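Local structure of Phenylalanine/tyrosine ammonia-lyase (Rhodosporidium toruloides, 1Y2M) at residues Leu291-Ser295 and Leu711-Leu715; Phe437-Thr441 and Asp471-Ala475; Phe544-Phe548 and Ser632-Thr637. The protein catalyses the non-oxidative deamination of L-phenylalanine and L-tyrosine to trans-cinnamic acid and p-coumaric acid, the commitment step of phenylpropanoid metabolism. All blocks are in the same frame, centred on the assembly; numbering follows the deposited sequence.

Contact 1 (Leu291-Ser295 and Leu711-Leu715); sequences LLSQS and LLKML
L711 reaches from the last turn of helix 708-714 onto the side of helix 273-303, where CD1 meets L292 and CD2 meets both L292 and the hydroxyl of S295. Its CD1 lies 4.1 Å from L292 CB, while CD2 approaches L292 CA at 3.9 Å and S295 OG at 3.7 Å, so one leucine fork touches two successive turns of the opposing helix. Beside it, L715 sends CD1 into the branch of L291, 3.9 Å from L291 CD2 and nearly as near to L291 CB; the two side chains cross at a slant. M714, present as selenomethionine, also meets S295: its terminal CE is 3.6 Å from S295 OG. Chi3 of M714 is bent at 77°, which curls CE away from the line of the chain before it meets the serine. S295 thus has a hydroxyl set against methyl groups, with no hydrogen bond across the contact. What it does have is a weak hydrogen bond back along its own helix to L291 O, at 3.3 Å. The S295 torsion that places OG anti to the carbonyl carbon, chi1 -63°, turns the hydroxyl toward that carbonyl one turn earlier. L291 O also accepts the backbone N-H of S295, so two donors from one residue share it. All six touching residues are buried. Helix 323-336 adds L335 against both S295 and M714, helix 44-52 packs V45 and V48 on L291, and I664 and L665 of helix 662-672 touch M714.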
loop_
_atom_site.group_PDB
_atom_site.type_symbol
_atom_site.label_atom_id
_atom_site.label_comp_id
_atom_site.label_asym_id
_atom_site.label_seq_id
_atom_site.Cartn_x
_atom_site.Cartn_y
_atom_site.Cartn_z
ATOM N N LEU B 291 1.620 -26.026 -1.843
ATOM C CA LEU B 291 2.172 -27.346 -2.224
ATOM C C LEU B 291 2.492 -27.388 -3.704
ATOM O O LEU B 291 3.503 -27.941 -4.131
ATOM C CB LEU B 291 1.248 -28.488 -1.814
ATOM C CG LEU B 291 1.101 -28.695 -0.289
ATOM C CD1 LEU B 291 0.227 -29.940 -0.012
ATOM C CD2 LEU B 291 2.436 -28.850 0.396
ATOM N N LEU B 292 1.644 -26.789 -4.507
ATOM C CA LEU B 292 1.884 -26.728 -5.965
ATOM C C LEU B 292 3.150 -25.919 -6.302
ATOM O O LEU B 292 3.905 -26.252 -7.209
ATOM C CB LEU B 292 0.648 -26.210 -6.692
ATOM C CG LEU B 292 0.735 -25.975 -8.204
ATOM C CD1 LEU B 292 1.090 -27.303 -8.927
ATOM C CD2 LEU B 292 -0.524 -25.369 -8.786
ATOM N N SER B 293 3.393 -24.857 -5.551
ATOM C CA SER B 293 4.600 -24.032 -5.708
ATOM C C SER B 293 5.858 -24.884 -5.491
ATOM O O SER B 293 6.860 -24.745 -6.196
ATOM C CB SER B 293 4.594 -22.885 -4.696
ATOM O OG SER B 293 5.795 -22.146 -4.866
ATOM N N GLN B 294 5.792 -25.763 -4.500
ATOM C CA GLN B 294 6.909 -26.661 -4.178
ATOM C C GLN B 294 7.120 -27.694 -5.296
ATOM O O GLN B 294 8.244 -27.991 -5.720
ATOM C CB GLN B 294 6.646 -27.354 -2.861
ATOM C CG GLN B 294 6.797 -26.348 -1.744
ATOM C CD GLN B 294 6.499 -26.905 -0.367
ATOM O OE1 GLN B 294 7.051 -27.936 -0.000
ATOM N NE2 GLN B 294 5.660 -26.236 0.387
ATOM N N SER B 295 6.016 -28.240 -5.764
ATOM C CA SER B 295 6.045 -29.175 -6.875
ATOM C C SER B 295 6.635 -28.559 -8.148
ATOM O O SER B 295 7.460 -29.153 -8.841
ATOM C CB SER B 295 4.648 -29.774 -7.127
ATOM O OG SER B 295 4.206 -30.533 -5.988
ATOM N N LEU B 711 -1.341 -33.656 -5.830
ATOM C CA LEU B 711 -0.307 -33.071 -4.964
ATOM C C LEU B 711 -0.096 -33.962 -3.772
ATOM O O LEU B 711 1.055 -34.209 -3.375
ATOM C CB LEU B 711 -0.737 -31.664 -4.541
ATOM C CG LEU B 711 -0.837 -30.688 -5.717
ATOM C CD1 LEU B 711 -1.487 -29.379 -5.255
ATOM C CD2 LEU B 711 0.556 -30.427 -6.229
ATOM N N LEU B 712 -1.194 -34.479 -3.221
ATOM C CA LEU B 712 -1.071 -35.344 -2.029
ATOM C C LEU B 712 -0.342 -36.618 -2.372
ATOM O O LEU B 712 0.576 -37.024 -1.674
ATOM C CB LEU B 712 -2.441 -35.635 -1.419
ATOM C CG LEU B 712 -2.431 -36.362 -0.070
ATOM C CD1 LEU B 712 -1.718 -35.574 1.009
ATOM C CD2 LEU B 712 -3.880 -36.702 0.361
ATOM N N LYS B 713 -0.725 -37.251 -3.475
ATOM C CA LYS B 713 -0.081 -38.494 -3.890
ATOM C C LYS B 713 1.434 -38.306 -4.125
ATOM O O LYS B 713 2.229 -39.167 -3.774
ATOM C CB LYS B 713 -0.726 -38.980 -5.183
ATOM C CG LYS B 713 -0.705 -40.450 -5.375
ATOM C CD LYS B 713 -0.745 -40.859 -6.843
ATOM C CE LYS B 713 -2.126 -40.707 -7.492
ATOM N NZ LYS B 713 -2.154 -41.490 -8.805
HETATM N N MSE B 714 1.813 -37.200 -4.746
HETATM C CA MSE B 714 3.213 -36.906 -5.013
HETATM C C MSE B 714 4.016 -36.718 -3.746
HETATM O O MSE B 714 5.178 -37.078 -3.718
HETATM C CB MSE B 714 3.401 -35.631 -5.868
HETATM C CG MSE B 714 2.800 -35.601 -7.219
HETATM SE SE MSE B 714 2.743 -33.620 -7.645
HETATM C CE MSE B 714 4.642 -33.375 -8.080
ATOM N N LEU B 715 3.420 -36.106 -2.718
ATOM C CA LEU B 715 4.134 -35.737 -1.497
ATOM C C LEU B 715 3.956 -36.742 -0.398
ATOM O O LEU B 715 4.390 -36.508 0.725
ATOM C CB LEU B 715 3.708 -34.334 -1.035
ATOM C CG LEU B 715 4.179 -33.204 -1.950
ATOM C CD1 LEU B 715 3.378 -31.909 -1.800
ATOM C CD2 LEU B 715 5.677 -32.928 -1.738
#

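Contact 2 (Phe437-Thr441 and Asp471-Ala475); sequences FTQLT and DIAAA
The ring of F437 lies against the backbone of A474 and A475 on the facing helix. Its CE1 comes to 3.5 Å from A475 CA, and CD1 lies 3.8 Å from A474 CB, a methyl that meets the ring at its edge and in its plane. L440 presses on the same A474 methyl through CD2, at 3.7 Å. The side chain of F437 leaves the helix with CG anti to the backbone N, chi1 164°, and this lays the ring across the facing turn. From its own helix, T441 CG2 sits 4.0 Å above one face of the ring, offset toward the rim. T441 thus serves both zones, since its other branch opens the polar edge: OG1 donates to D471 OD1 at 2.6 Å, entering on the syn lone pair, the side of the second carboxylate oxygen. That second oxygen, D471 OD2, receives a water at 2.5 Å, and the same water donates to T441 O. Both carboxylate oxygens are thereby tied to one threonine, directly and through the water. Replacing D471 with a leucine would remove both acceptors, and is likely to leave the T441 hydroxyl without its mate and the bridging water without its carboxylate acceptor. M497 and A495 of a neighbouring subunit pack on D471 and A475. The segments run antiparallel, 165° apart and 9.9 Å between axes, as neighbours in the helical bundle of the PAL/histidase fold; the D471 side chain lies about 5 Å from that of K468, a cinnamate-binding residue at the start of its helix.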
loop_
_atom_site.group_PDB
_atom_site.type_symbol
_atom_site.label_atom_id
_atom_site.label_comp_id
_atom_site.label_asym_id
_atom_site.label_seq_id
_atom_site.Cartn_x
_atom_site.Cartn_y
_atom_site.Cartn_z
ATOM N N PHE B 437 7.159 -16.911 -10.376
ATOM C CA PHE B 437 7.371 -16.058 -11.575
ATOM C C PHE B 437 8.889 -16.047 -11.892
ATOM O O PHE B 437 9.309 -16.151 -13.037
ATOM C CB PHE B 437 6.954 -14.630 -11.278
ATOM C CG PHE B 437 7.467 -13.636 -12.274
ATOM C CD1 PHE B 437 7.024 -13.638 -13.579
ATOM C CD2 PHE B 437 8.420 -12.738 -11.904
ATOM C CE1 PHE B 437 7.520 -12.744 -14.506
ATOM C CE2 PHE B 437 8.954 -11.845 -12.826
ATOM C CZ PHE B 437 8.484 -11.852 -14.130
ATOM N N THR B 438 9.717 -15.813 -10.885
ATOM C CA THR B 438 11.165 -15.702 -11.132
ATOM C C THR B 438 11.752 -17.002 -11.628
ATOM O O THR B 438 12.649 -17.015 -12.516
ATOM C CB THR B 438 12.017 -15.229 -9.926
ATOM O OG1 THR B 438 11.954 -16.158 -8.826
ATOM C CG2 THR B 438 11.538 -13.870 -9.455
ATOM N N GLN B 439 11.218 -18.112 -11.134
ATOM C CA GLN B 439 11.641 -19.456 -11.691
ATOM C C GLN B 439 11.260 -19.588 -13.160
ATOM O O GLN B 439 12.079 -20.029 -13.994
ATOM C CB GLN B 439 10.992 -20.613 -10.917
ATOM C CG GLN B 439 11.444 -20.741 -9.495
ATOM C CD GLN B 439 10.625 -21.727 -8.703
ATOM O OE1 GLN B 439 9.604 -22.226 -9.206
ATOM N NE2 GLN B 439 11.040 -22.009 -7.449
ATOM N N LEU B 440 10.011 -19.270 -13.464
ATOM C CA LEU B 440 9.471 -19.435 -14.802
ATOM C C LEU B 440 10.200 -18.486 -15.760
ATOM O O LEU B 440 10.626 -18.902 -16.812
ATOM C CB LEU B 440 7.991 -19.116 -14.801
ATOM C CG LEU B 440 7.331 -19.081 -16.194
ATOM C CD1 LEU B 440 7.454 -20.416 -16.859
ATOM C CD2 LEU B 440 5.846 -18.762 -16.071
ATOM N N THR B 441 10.403 -17.220 -15.383
ATOM C CA THR B 441 10.939 -16.259 -16.350
ATOM C C THR B 441 12.420 -16.550 -16.645
ATOM O O THR B 441 12.916 -16.301 -17.745
ATOM C CB THR B 441 10.610 -14.832 -15.938
ATOM O OG1 THR B 441 10.724 -13.972 -17.109
ATOM C CG2 THR B 441 11.490 -14.370 -14.822
ATOM N N ASP B 471 5.249 -15.713 -20.626
ATOM C CA ASP B 471 6.251 -14.988 -19.836
ATOM C C ASP B 471 5.657 -13.648 -19.423
ATOM O O ASP B 471 5.710 -13.246 -18.274
ATOM C CB ASP B 471 7.502 -14.775 -20.714
ATOM C CG ASP B 471 8.755 -14.474 -19.916
ATOM O OD1 ASP B 471 8.851 -14.808 -18.697
ATOM O OD2 ASP B 471 9.718 -13.960 -20.558
ATOM N N ILE B 472 5.064 -12.963 -20.390
ATOM C CA ILE B 472 4.427 -11.656 -20.146
ATOM C C ILE B 472 3.216 -11.820 -19.217
ATOM O O ILE B 472 3.051 -11.009 -18.288
ATOM C CB ILE B 472 4.007 -11.016 -21.491
ATOM C CG1 ILE B 472 5.255 -10.677 -22.327
ATOM C CG2 ILE B 472 3.139 -9.774 -21.274
ATOM C CD1 ILE B 472 4.958 -10.521 -23.855
ATOM N N ALA B 473 2.347 -12.813 -19.461
ATOM C CA ALA B 473 1.236 -13.062 -18.553
ATOM C C ALA B 473 1.678 -13.290 -17.112
ATOM O O ALA B 473 1.053 -12.781 -16.196
ATOM C CB ALA B 473 0.369 -14.225 -19.063
ATOM N N ALA B 474 2.749 -14.073 -16.909
ATOM C CA ALA B 474 3.228 -14.386 -15.600
ATOM C C ALA B 474 3.608 -13.080 -14.901
ATOM O O ALA B 474 3.343 -12.871 -13.695
ATOM C CB ALA B 474 4.418 -15.325 -15.693
ATOM N N ALA B 475 4.247 -12.182 -15.634
ATOM C CA ALA B 475 4.629 -10.877 -15.063
ATOM C C ALA B 475 3.345 -10.164 -14.594
ATOM O O ALA B 475 3.271 -9.583 -13.513
ATOM C CB ALA B 475 5.351 -10.031 -16.077
HETATM O O HOH W 1 12.090 -14.480 -19.852
#

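Contact 3 (Phe544-Phe548 and Ser632-Thr637); sequences FKKQF and SAISLT
The rings of F544 and F548, one turn apart on helix 506-560, both meet L636 and lean on the turn that starts at S632. At the edge of the F544 ring, near its plane, lies A633 O, 3.6 Å from CE1; T637 OG1 approaches the same carbon obliquely at 3.3 Å. The F548 ring has S632 OG in plane at its edge, 3.9 Å from CE1, while A633 CB comes in obliquely to 3.5 Å from F548 CZ. L636 touches both rings: its CG meets F544 CE1, and its methyls part, CD2 going to F548 CD1 at 3.6 Å and CD1 to the amide end of Q547, where it is 3.6 Å from NE2 and about as far from CD and OE1. With CG anti to the backbone N, chi1 -179°, L636 carries the branch across to helix 506-560. No hydrogen bond joins the two segments here. T637 OG1 bonds within helix 619-646 instead, donating to A633 O at 2.8 Å, with a C=O...donor angle of 148°. T637 N uses the same oxygen from the opposite face of the carbonyl plane, so A633 O is gripped from two sides while F544 abuts it. The short segments cross with 139° between their N-to-C directions. Helix 593-611 packs beside them: W597 meets the F548 ring edge-to-face, also meets the F544 ring, and touches A633 and T637, while F601 of that helix packs on F548.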
loop_
_atom_site.group_PDB
_atom_site.type_symbol
_atom_site.label_atom_id
_atom_site.label_comp_id
_atom_site.label_asym_id
_atom_site.label_seq_id
_atom_site.Cartn_x
_atom_site.Cartn_y
_atom_site.Cartn_z
ATOM N N PHE B 544 18.545 -37.088 -28.172
ATOM C CA PHE B 544 19.498 -36.679 -29.211
ATOM C C PHE B 544 20.949 -36.987 -28.792
ATOM O O PHE B 544 21.717 -37.583 -29.537
ATOM C CB PHE B 544 19.353 -35.185 -29.467
ATOM C CG PHE B 544 20.361 -34.657 -30.445
ATOM C CD1 PHE B 544 20.143 -34.721 -31.790
ATOM C CD2 PHE B 544 21.511 -34.049 -29.984
ATOM C CE1 PHE B 544 21.101 -34.228 -32.677
ATOM C CE2 PHE B 544 22.480 -33.582 -30.877
ATOM C CZ PHE B 544 22.245 -33.669 -32.220
ATOM N N LYS B 545 21.322 -36.541 -27.594
ATOM C CA LYS B 545 22.672 -36.735 -27.080
ATOM C C LYS B 545 23.050 -38.238 -27.016
ATOM O O LYS B 545 24.206 -38.603 -27.262
ATOM C CB LYS B 545 22.816 -36.078 -25.709
ATOM C CG LYS B 545 22.888 -34.581 -25.776
ATOM C CD LYS B 545 22.946 -33.949 -24.394
ATOM C CE LYS B 545 23.110 -32.418 -24.513
ATOM N NZ LYS B 545 23.320 -31.769 -23.178
ATOM N N LYS B 546 22.094 -39.115 -26.707
ATOM C CA LYS B 546 22.401 -40.561 -26.684
ATOM C C LYS B 546 22.941 -41.005 -28.004
ATOM O O LYS B 546 23.830 -41.864 -28.078
ATOM C CB LYS B 546 21.151 -41.410 -26.445
ATOM C CG LYS B 546 20.651 -41.493 -25.052
ATOM C CD LYS B 546 19.366 -42.332 -25.065
ATOM C CE LYS B 546 18.846 -42.578 -23.648
ATOM N NZ LYS B 546 17.424 -43.087 -23.668
ATOM N N GLN B 547 22.342 -40.483 -29.067
ATOM C CA GLN B 547 22.749 -40.885 -30.408
ATOM C C GLN B 547 23.883 -40.055 -30.964
ATOM O O GLN B 547 24.713 -40.542 -31.715
ATOM C CB GLN B 547 21.573 -40.759 -31.342
ATOM C CG GLN B 547 20.623 -41.918 -31.188
ATOM C CD GLN B 547 19.800 -42.064 -32.412
ATOM O OE1 GLN B 547 20.285 -42.497 -33.493
ATOM N NE2 GLN B 547 18.559 -41.686 -32.285
ATOM N N PHE B 548 23.926 -38.788 -30.596
ATOM C CA PHE B 548 24.915 -37.932 -31.197
ATOM C C PHE B 548 26.329 -38.072 -30.640
ATOM O O PHE B 548 27.310 -37.948 -31.400
ATOM C CB PHE B 548 24.485 -36.475 -31.210
ATOM C CG PHE B 548 25.189 -35.692 -32.286
ATOM C CD1 PHE B 548 25.128 -36.114 -33.621
ATOM C CD2 PHE B 548 25.931 -34.615 -31.966
ATOM C CE1 PHE B 548 25.798 -35.434 -34.613
ATOM C CE2 PHE B 548 26.610 -33.921 -32.939
ATOM C CZ PHE B 548 26.549 -34.320 -34.272
ATOM N N SER B 632 24.750 -34.341 -40.272
ATOM C CA SER B 632 24.396 -35.461 -39.418
ATOM C C SER B 632 23.572 -34.989 -38.221
ATOM O O SER B 632 22.556 -35.594 -37.850
ATOM C CB SER B 632 25.666 -36.200 -38.976
ATOM O OG SER B 632 25.377 -37.204 -38.011
ATOM N N ALA B 633 24.005 -33.912 -37.563
ATOM C CA ALA B 633 23.268 -33.373 -36.422
ATOM C C ALA B 633 21.874 -32.843 -36.799
ATOM O O ALA B 633 20.894 -33.026 -36.057
ATOM C CB ALA B 633 24.064 -32.319 -35.723
ATOM N N ILE B 634 21.797 -32.205 -37.963
ATOM C CA ILE B 634 20.540 -31.686 -38.453
ATOM C C ILE B 634 19.553 -32.859 -38.706
ATOM O O ILE B 634 18.401 -32.845 -38.231
ATOM C CB ILE B 634 20.769 -30.863 -39.729
ATOM C CG1 ILE B 634 21.563 -29.569 -39.358
ATOM C CG2 ILE B 634 19.419 -30.510 -40.398
ATOM C CD1 ILE B 634 22.220 -28.843 -40.485
ATOM N N SER B 635 20.008 -33.884 -39.415
ATOM C CA SER B 635 19.168 -35.066 -39.645
ATOM C C SER B 635 18.793 -35.749 -38.382
ATOM O O SER B 635 17.644 -36.138 -38.214
ATOM C CB SER B 635 19.857 -36.096 -40.544
ATOM O OG SER B 635 20.301 -35.439 -41.706
ATOM N N LEU B 636 19.745 -35.956 -37.489
ATOM C CA LEU B 636 19.419 -36.641 -36.250
ATOM C C LEU B 636 18.370 -35.863 -35.417
ATOM O O LEU B 636 17.448 -36.435 -34.846
ATOM C CB LEU B 636 20.679 -36.866 -35.438
ATOM C CG LEU B 636 20.576 -37.602 -34.095
ATOM C CD1 LEU B 636 19.862 -38.958 -34.239
ATOM C CD2 LEU B 636 21.970 -37.833 -33.540
ATOM N N THR B 637 18.519 -34.541 -35.353
ATOM C CA THR B 637 17.558 -33.717 -34.644
ATOM C C THR B 637 16.159 -33.927 -35.220
ATOM O O THR B 637 15.199 -34.126 -34.479
ATOM C CB THR B 637 17.943 -32.226 -34.751
ATOM O OG1 THR B 637 19.192 -32.020 -34.112
ATOM C CG2 THR B 637 16.907 -31.362 -34.077
#

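Contacts 1 and 2 are the close pair, with centres 20 Å apart and nearest atoms about 5 Å apart; one helix of each, 273-303 and 416-443, are hydrogen-bonded to each other, S293 OG to N436 OD1 and Q439 NE2 to T297 OG1. Contact 3 stands off, its centre 35 Å from that of contact 1 and 31 Å from that of contact 2, about 40 Å from the centre of the chain. It is still joined to contact 2 by helix 506-560, whose L523, H527 and C530 pack near 437-441 and 471-475 before the helix runs on to F544. Of the three, contact 2 alone lies beside the cinnamate site and touches other subunits.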